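Local coordinates for protein RNA-dependent RNA Polymerase (Bombyx mori cytoplasmic polyhedrosis virus, PDB 6TZ0) that catalyses RNA-templated RNA synthesis inside the viral core, transcribing the double-stranded genome into plus strands and making the complementary minus strands during replication, at residues A355-R360 with V630-G635; M551-T556 with E634-S639. All coordinates share one frame; numbering follows the deposited sequence.

Interaction 1 (A355-R360 with V630-G635); sequences AAVFPR and VKNAEG
Phe358 and Pro359 run past Ala633 and Gly635 as two irregular segments, with Pro359 CA and Gly635 CA 5.8 Å apart, where the turn after helix 349-356 meets the loop that leaves strand 628-631. Asn632 makes the polar link: its ND2 donates to Val357 O at 2.7 Å with a fairly straight N-H (162°). The acceptor lies in the amide plane of Asn632, but the donor stands well above the carbonyl plane of Val357. With CG anti to the backbone N (chi1 -166°), the Asn632 amide reaches across to 355-360, and a weak bond from Ala633 N to Asn632 OD1 perhaps restrains its rotation. Both segments belong to the central polymerase domain, and strand 628-631 is an outer strand of a four-stranded mixed sheet. Val357 CG1 packs 3.4 Å from Asn632 ND2. Pro359 turns its ring into the loop, CG lying 3.8 Å from Ala633 CB and CB 3.5 Å from Gly635 O. Phe358 meets the same methyl obliquely, its CE1 4.0 Å from Ala633 CB, while Pro359 CD lies over one face of the ring. Arg469 of the neighbouring Viral structural protein 4 chain also packs on Phe358.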
ATOM      1  N   ALA A 355      -4.318  -5.748 -17.342  1.00 43.86           N
ATOM      2  CA  ALA A 355      -5.546  -6.040 -16.624  1.00 43.86           C
ATOM      3  C   ALA A 355      -5.518  -5.575 -15.180  1.00 43.86           C
ATOM      4  O   ALA A 355      -6.576  -5.506 -14.550  1.00 43.86           O
ATOM      5  CB  ALA A 355      -5.832  -7.543 -16.656  1.00 43.86           C
ATOM      6  N   ALA A 356      -4.346  -5.265 -14.642  1.00 42.92           N
ATOM      7  CA  ALA A 356      -4.278  -4.839 -13.253  1.00 42.92           C
ATOM      8  C   ALA A 356      -4.320  -3.326 -13.103  1.00 42.92           C
ATOM      9  O   ALA A 356      -4.924  -2.816 -12.154  1.00 42.92           O
ATOM     10  CB  ALA A 356      -3.007  -5.387 -12.601  1.00 42.92           C
ATOM     11  N   VAL A 357      -3.696  -2.589 -14.022  1.00 37.53           N
ATOM     12  CA  VAL A 357      -3.401  -1.181 -13.801  1.00 37.53           C
ATOM     13  C   VAL A 357      -3.759  -0.308 -14.998  1.00 37.53           C
ATOM     14  O   VAL A 357      -3.551   0.904 -14.952  1.00 37.53           O
ATOM     15  CB  VAL A 357      -1.911  -1.021 -13.409  1.00 37.53           C
ATOM     16  CG1 VAL A 357      -0.985  -1.123 -14.612  1.00 37.53           C
ATOM     17  CG2 VAL A 357      -1.636   0.196 -12.515  1.00 37.53           C
ATOM     18  N   PHE A 358      -4.329  -0.867 -16.056  1.00 35.09           N
ATOM     19  CA  PHE A 358      -4.668  -0.040 -17.210  1.00 35.09           C
ATOM     20  C   PHE A 358      -5.989   0.680 -16.947  1.00 35.09           C
ATOM     21  O   PHE A 358      -6.955   0.044 -16.519  1.00 35.09           O
ATOM     22  CB  PHE A 358      -4.782  -0.889 -18.474  1.00 35.09           C
ATOM     23  CG  PHE A 358      -4.775  -0.091 -19.751  1.00 35.09           C
ATOM     24  CD1 PHE A 358      -3.579   0.271 -20.345  1.00 35.09           C
ATOM     25  CD2 PHE A 358      -5.952   0.331 -20.333  1.00 35.09           C
ATOM     26  CE1 PHE A 358      -3.563   1.008 -21.513  1.00 35.09           C
ATOM     27  CE2 PHE A 358      -5.940   1.084 -21.486  1.00 35.09           C
ATOM     28  CZ  PHE A 358      -4.745   1.414 -22.080  1.00 35.09           C
ATOM     29  N   PRO A 359      -6.074   1.984 -17.211  1.00 34.94           N
ATOM     30  CA  PRO A 359      -7.282   2.735 -16.851  1.00 34.94           C
ATOM     31  C   PRO A 359      -8.443   2.450 -17.788  1.00 34.94           C
ATOM     32  O   PRO A 359      -8.265   2.014 -18.925  1.00 34.94           O
ATOM     33  CB  PRO A 359      -6.832   4.191 -16.973  1.00 34.94           C
ATOM     34  CG  PRO A 359      -5.765   4.153 -17.976  1.00 34.94           C
ATOM     35  CD  PRO A 359      -5.042   2.860 -17.784  1.00 34.94           C
ATOM     36  N   ARG A 360      -9.650   2.725 -17.303  1.00 35.86           N
ATOM     37  CA  ARG A 360     -10.846   2.472 -18.090  1.00 35.86           C
ATOM     38  C   ARG A 360     -11.953   3.452 -17.734  1.00 35.86           C
ATOM     39  O   ARG A 360     -11.922   4.097 -16.686  1.00 35.86           O
ATOM     40  CB  ARG A 360     -11.328   1.040 -17.906  1.00 35.86           C
ATOM     41  CG  ARG A 360     -11.728   0.676 -16.505  1.00 35.86           C
ATOM     42  CD  ARG A 360     -12.185  -0.759 -16.523  1.00 35.86           C
ATOM     43  NE  ARG A 360     -12.675  -1.226 -15.238  1.00 35.86           N
ATOM     44  CZ  ARG A 360     -13.242  -2.411 -15.065  1.00 35.86           C
ATOM     45  NH1 ARG A 360     -13.391  -3.223 -16.101  1.00 35.86           N
ATOM     46  NH2 ARG A 360     -13.672  -2.781 -13.870  1.00 35.86           N
ATOM     47  N   VAL A 630       8.477   0.189 -19.932  1.00 39.43           N
ATOM     48  CA  VAL A 630       7.069   0.177 -20.307  1.00 39.43           C
ATOM     49  C   VAL A 630       6.331   1.164 -19.417  1.00 39.43           C
ATOM     50  O   VAL A 630       6.431   1.094 -18.187  1.00 39.43           O
ATOM     51  CB  VAL A 630       6.468  -1.234 -20.173  1.00 39.43           C
ATOM     52  CG1 VAL A 630       4.994  -1.232 -20.538  1.00 39.43           C
ATOM     53  CG2 VAL A 630       7.233  -2.218 -21.025  1.00 39.43           C
ATOM     54  N   LYS A 631       5.587   2.073 -20.031  1.00 37.39           N
ATOM     55  CA  LYS A 631       4.809   3.065 -19.310  1.00 37.39           C
ATOM     56  C   LYS A 631       3.329   2.733 -19.422  1.00 37.39           C
ATOM     57  O   LYS A 631       2.925   1.910 -20.241  1.00 37.39           O
ATOM     58  CB  LYS A 631       5.108   4.465 -19.846  1.00 37.39           C
ATOM     59  CG  LYS A 631       6.549   4.859 -19.599  1.00 37.39           C
ATOM     60  CD  LYS A 631       6.901   6.184 -20.207  1.00 37.39           C
ATOM     61  CE  LYS A 631       7.015   6.100 -21.713  1.00 37.39           C
ATOM     62  NZ  LYS A 631       8.175   5.274 -22.129  1.00 37.39           N
ATOM     63  N   ASN A 632       2.528   3.346 -18.564  1.00 36.28           N
ATOM     64  CA  ASN A 632       1.096   3.104 -18.531  1.00 36.28           C
ATOM     65  C   ASN A 632       0.355   4.317 -19.085  1.00 36.28           C
ATOM     66  O   ASN A 632       0.898   5.414 -19.166  1.00 36.28           O
ATOM     67  CB  ASN A 632       0.657   2.813 -17.094  1.00 36.28           C
ATOM     68  CG  ASN A 632      -0.727   2.223 -17.008  1.00 36.28           C
ATOM     69  OD1 ASN A 632      -1.372   1.972 -18.018  1.00 36.28           O
ATOM     70  ND2 ASN A 632      -1.207   2.031 -15.793  1.00 36.28           N
ATOM     71  N   ALA A 633      -0.897   4.109 -19.478  1.00 34.99           N
ATOM     72  CA  ALA A 633      -1.757   5.252 -19.730  1.00 34.99           C
ATOM     73  C   ALA A 633      -2.168   5.894 -18.407  1.00 34.99           C
ATOM     74  O   ALA A 633      -2.050   5.298 -17.335  1.00 34.99           O
ATOM     75  CB  ALA A 633      -2.988   4.843 -20.533  1.00 34.99           C
ATOM     76  N   GLU A 634      -2.650   7.124 -18.489  1.00 35.47           N
ATOM     77  CA  GLU A 634      -2.881   7.935 -17.304  1.00 35.47           C
ATOM     78  C   GLU A 634      -4.361   7.917 -16.938  1.00 35.47           C
ATOM     79  O   GLU A 634      -5.225   7.702 -17.786  1.00 35.47           O
ATOM     80  CB  GLU A 634      -2.380   9.363 -17.548  1.00 35.47           C
ATOM     81  CG  GLU A 634      -2.039  10.172 -16.299  1.00 35.47           C
ATOM     82  CD  GLU A 634      -3.215  10.948 -15.759  1.00 35.47           C
ATOM     83  OE1 GLU A 634      -4.088  11.318 -16.569  1.00 35.47           O
ATOM     84  OE2 GLU A 634      -3.278  11.186 -14.531  1.00 35.47           O
ATOM     85  N   GLY A 635      -4.646   8.109 -15.657  1.00 36.12           N
ATOM     86  CA  GLY A 635      -6.022   8.125 -15.205  1.00 36.12           C
ATOM     87  C   GLY A 635      -6.392   6.899 -14.402  1.00 36.12           C
ATOM     88  O   GLY A 635      -7.547   6.466 -14.397  1.00 36.12           O
TER

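Interaction 2 (M551-T556 with E634-S639); sequences MDASVT and EGTYPS
Asp552 meets Tyr637 with its carbonyl and its carboxylate, and Ser639 with the carboxylate. Its carbonyl O receives a weak, bent hydrogen bond from Tyr637 N (2.8 Å, N-H...O 118°), and the same oxygen lies 3.4 Å from Thr636 CG2. The two carboxylate oxygens part company: OD1 sits 3.7 Å from Tyr637 CB, and OD2 lies 3.6 Å from Ser639 CB. The Asp552 carboxylate plane is tilted only 25° from that of the Tyr637 ring, although the two side chains cross at a slant. A weak bond from His648 also reaches OD1. In the palm of this polymerase, the short helical turn 551-554 follows strand 541-548, which carries a magnesium-binding aspartate, and Asp552 is a UTP-binding residue, though no UTP is bound to this chain in the model. The loop 634-639 thus borders the nucleotide site. Tyr637 leaves its backbone toward the turn, but its ring then leads away to stack on His647 and meet His648 edge-to-face; Val555 CG1 approaches obliquely, 4.4 Å from Tyr637 CD1. Thr636 has CG2 anti to the backbone N, which places this methyl against the turn, 3.8 Å from Ala553 CA.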
ATOM      1  N   MET A 551     -11.855  -0.440  -9.066  1.00 34.58           N
ATOM      2  CA  MET A 551     -12.098   0.955  -8.724  1.00 34.58           C
ATOM      3  C   MET A 551     -10.891   1.841  -9.016  1.00 34.58           C
ATOM      4  O   MET A 551     -11.062   2.981  -9.456  1.00 34.58           O
ATOM      5  CB  MET A 551     -12.511   1.073  -7.259  1.00 34.58           C
ATOM      6  CG  MET A 551     -13.037   2.446  -6.894  1.00 34.58           C
ATOM      7  SD  MET A 551     -13.726   2.578  -5.243  1.00 34.58           S
ATOM      8  CE  MET A 551     -14.214   4.300  -5.238  1.00 34.58           C
ATOM      9  N   ASP A 552      -9.670   1.340  -8.790  1.00 36.74           N
ATOM     10  CA  ASP A 552      -8.477   2.155  -9.014  1.00 36.74           C
ATOM     11  C   ASP A 552      -8.264   2.478 -10.484  1.00 36.74           C
ATOM     12  O   ASP A 552      -7.723   3.540 -10.808  1.00 36.74           O
ATOM     13  CB  ASP A 552      -7.234   1.463  -8.465  1.00 36.74           C
ATOM     14  CG  ASP A 552      -7.135   1.555  -6.970  1.00 36.74           C
ATOM     15  OD1 ASP A 552      -7.658   2.537  -6.409  1.00 36.74           O
ATOM     16  OD2 ASP A 552      -6.518   0.664  -6.352  1.00 36.74           O
ATOM     17  N   ALA A 553      -8.675   1.590 -11.380  1.00 33.32           N
ATOM     18  CA  ALA A 553      -8.617   1.891 -12.799  1.00 33.32           C
ATOM     19  C   ALA A 553      -9.791   2.738 -13.259  1.00 33.32           C
ATOM     20  O   ALA A 553      -9.739   3.301 -14.355  1.00 33.32           O
ATOM     21  CB  ALA A 553      -8.564   0.599 -13.608  1.00 33.32           C
ATOM     22  N   SER A 554     -10.840   2.851 -12.448  1.00 31.23           N
ATOM     23  CA  SER A 554     -12.035   3.587 -12.839  1.00 31.23           C
ATOM     24  C   SER A 554     -11.999   5.052 -12.436  1.00 31.23           C
ATOM     25  O   SER A 554     -12.705   5.859 -13.046  1.00 31.23           O
ATOM     26  CB  SER A 554     -13.279   2.939 -12.230  1.00 31.23           C
ATOM     27  OG  SER A 554     -13.475   1.628 -12.718  1.00 31.23           O
ATOM     28  N   VAL A 555     -11.206   5.411 -11.430  1.00 28.12           N
ATOM     29  CA  VAL A 555     -11.120   6.795 -10.974  1.00 28.12           C
ATOM     30  C   VAL A 555     -10.352   7.596 -12.018  1.00 28.12           C
ATOM     31  O   VAL A 555      -9.143   7.422 -12.180  1.00 28.12           O
ATOM     32  CB  VAL A 555     -10.451   6.890  -9.598  1.00 28.12           C
ATOM     33  CG1 VAL A 555     -10.256   8.337  -9.185  1.00 28.12           C
ATOM     34  CG2 VAL A 555     -11.278   6.165  -8.567  1.00 28.12           C
ATOM     35  N   THR A 556     -11.044   8.480 -12.724  1.00 26.45           N
ATOM     36  CA  THR A 556     -10.408   9.312 -13.733  1.00 26.45           C
ATOM     37  C   THR A 556      -9.776  10.528 -13.057  1.00 26.45           C
ATOM     38  O   THR A 556      -9.653  10.600 -11.833  1.00 26.45           O
ATOM     39  CB  THR A 556     -11.417   9.715 -14.803  1.00 26.45           C
ATOM     40  OG1 THR A 556     -12.421  10.550 -14.223  1.00 26.45           O
ATOM     41  CG2 THR A 556     -12.094   8.489 -15.369  1.00 26.45           C
ATOM     42  N   GLU A 634      -2.650   7.124 -18.489  1.00 35.47           N
ATOM     43  CA  GLU A 634      -2.881   7.935 -17.304  1.00 35.47           C
ATOM     44  C   GLU A 634      -4.361   7.917 -16.938  1.00 35.47           C
ATOM     45  O   GLU A 634      -5.225   7.702 -17.786  1.00 35.47           O
ATOM     46  CB  GLU A 634      -2.380   9.363 -17.548  1.00 35.47           C
ATOM     47  CG  GLU A 634      -2.039  10.172 -16.299  1.00 35.47           C
ATOM     48  CD  GLU A 634      -3.215  10.948 -15.759  1.00 35.47           C
ATOM     49  OE1 GLU A 634      -4.088  11.318 -16.569  1.00 35.47           O
ATOM     50  OE2 GLU A 634      -3.278  11.186 -14.531  1.00 35.47           O
ATOM     51  N   GLY A 635      -4.646   8.109 -15.657  1.00 36.12           N
ATOM     52  CA  GLY A 635      -6.022   8.125 -15.205  1.00 36.12           C
ATOM     53  C   GLY A 635      -6.392   6.899 -14.402  1.00 36.12           C
ATOM     54  O   GLY A 635      -7.547   6.466 -14.397  1.00 36.12           O
ATOM     55  N   THR A 636      -5.404   6.314 -13.750  1.00 36.52           N
ATOM     56  CA  THR A 636      -5.593   5.234 -12.803  1.00 36.52           C
ATOM     57  C   THR A 636      -5.521   5.893 -11.425  1.00 36.52           C
ATOM     58  O   THR A 636      -5.549   7.120 -11.316  1.00 36.52           O
ATOM     59  CB  THR A 636      -4.537   4.153 -13.079  1.00 36.52           C
ATOM     60  OG1 THR A 636      -4.425   3.989 -14.493  1.00 36.52           O
ATOM     61  CG2 THR A 636      -4.941   2.780 -12.544  1.00 36.52           C
ATOM     62  N   TYR A 637      -5.465   5.107 -10.358  1.00 36.16           N
ATOM     63  CA  TYR A 637      -5.112   5.656  -9.072  1.00 36.16           C
ATOM     64  C   TYR A 637      -3.923   4.867  -8.539  1.00 36.16           C
ATOM     65  O   TYR A 637      -3.956   3.629  -8.569  1.00 36.16           O
ATOM     66  CB  TYR A 637      -6.286   5.589  -8.094  1.00 36.16           C
ATOM     67  CG  TYR A 637      -6.108   6.530  -6.940  1.00 36.16           C
ATOM     68  CD1 TYR A 637      -6.355   7.886  -7.096  1.00 36.16           C
ATOM     69  CD2 TYR A 637      -5.651   6.081  -5.711  1.00 36.16           C
ATOM     70  CE1 TYR A 637      -6.178   8.760  -6.058  1.00 36.16           C
ATOM     71  CE2 TYR A 637      -5.470   6.954  -4.667  1.00 36.16           C
ATOM     72  CZ  TYR A 637      -5.734   8.288  -4.846  1.00 36.16           C
ATOM     73  OH  TYR A 637      -5.554   9.160  -3.804  1.00 36.16           O
ATOM     74  N   PRO A 638      -2.866   5.534  -8.056  1.00 41.03           N
ATOM     75  CA  PRO A 638      -1.567   4.848  -7.910  1.00 41.03           C
ATOM     76  C   PRO A 638      -1.532   3.778  -6.833  1.00 41.03           C
ATOM     77  O   PRO A 638      -0.814   2.783  -6.993  1.00 41.03           O
ATOM     78  CB  PRO A 638      -0.607   6.001  -7.586  1.00 41.03           C
ATOM     79  CG  PRO A 638      -1.285   7.222  -8.101  1.00 41.03           C
ATOM     80  CD  PRO A 638      -2.740   6.989  -7.881  1.00 41.03           C
ATOM     81  N   SER A 639      -2.236   3.989  -5.722  1.00 43.44           N
ATOM     82  CA  SER A 639      -2.507   3.014  -4.664  1.00 43.44           C
ATOM     83  C   SER A 639      -1.280   2.582  -3.859  1.00 43.44           C
ATOM     84  O   SER A 639      -1.405   1.790  -2.921  1.00 43.44           O
ATOM     85  CB  SER A 639      -3.233   1.784  -5.228  1.00 43.44           C
ATOM     86  OG  SER A 639      -3.519   0.850  -4.204  1.00 43.44           O
TER

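How the interactions relate
The centres of interactions 1 and 2 lie about 8 Å apart, and both end on the same loop: 630-635 and 634-639 share Glu634 and Gly635 between strand 628-631 and helix 644-665. Along the chain 355-360 comes first, then 551-556, then this loop, all within the central polymerase domain. The two earlier segments also meet directly, through a probable hydrogen bond from Arg360 N to Ala553 O (3.0 Å). Thr636 OG1 probably bonds to Val357 O, the acceptor already used in interaction 1. Two pieces far apart in sequence therefore meet on one loop, connecting the turn after helix 349-356 to a UTP-binding turn of the active site.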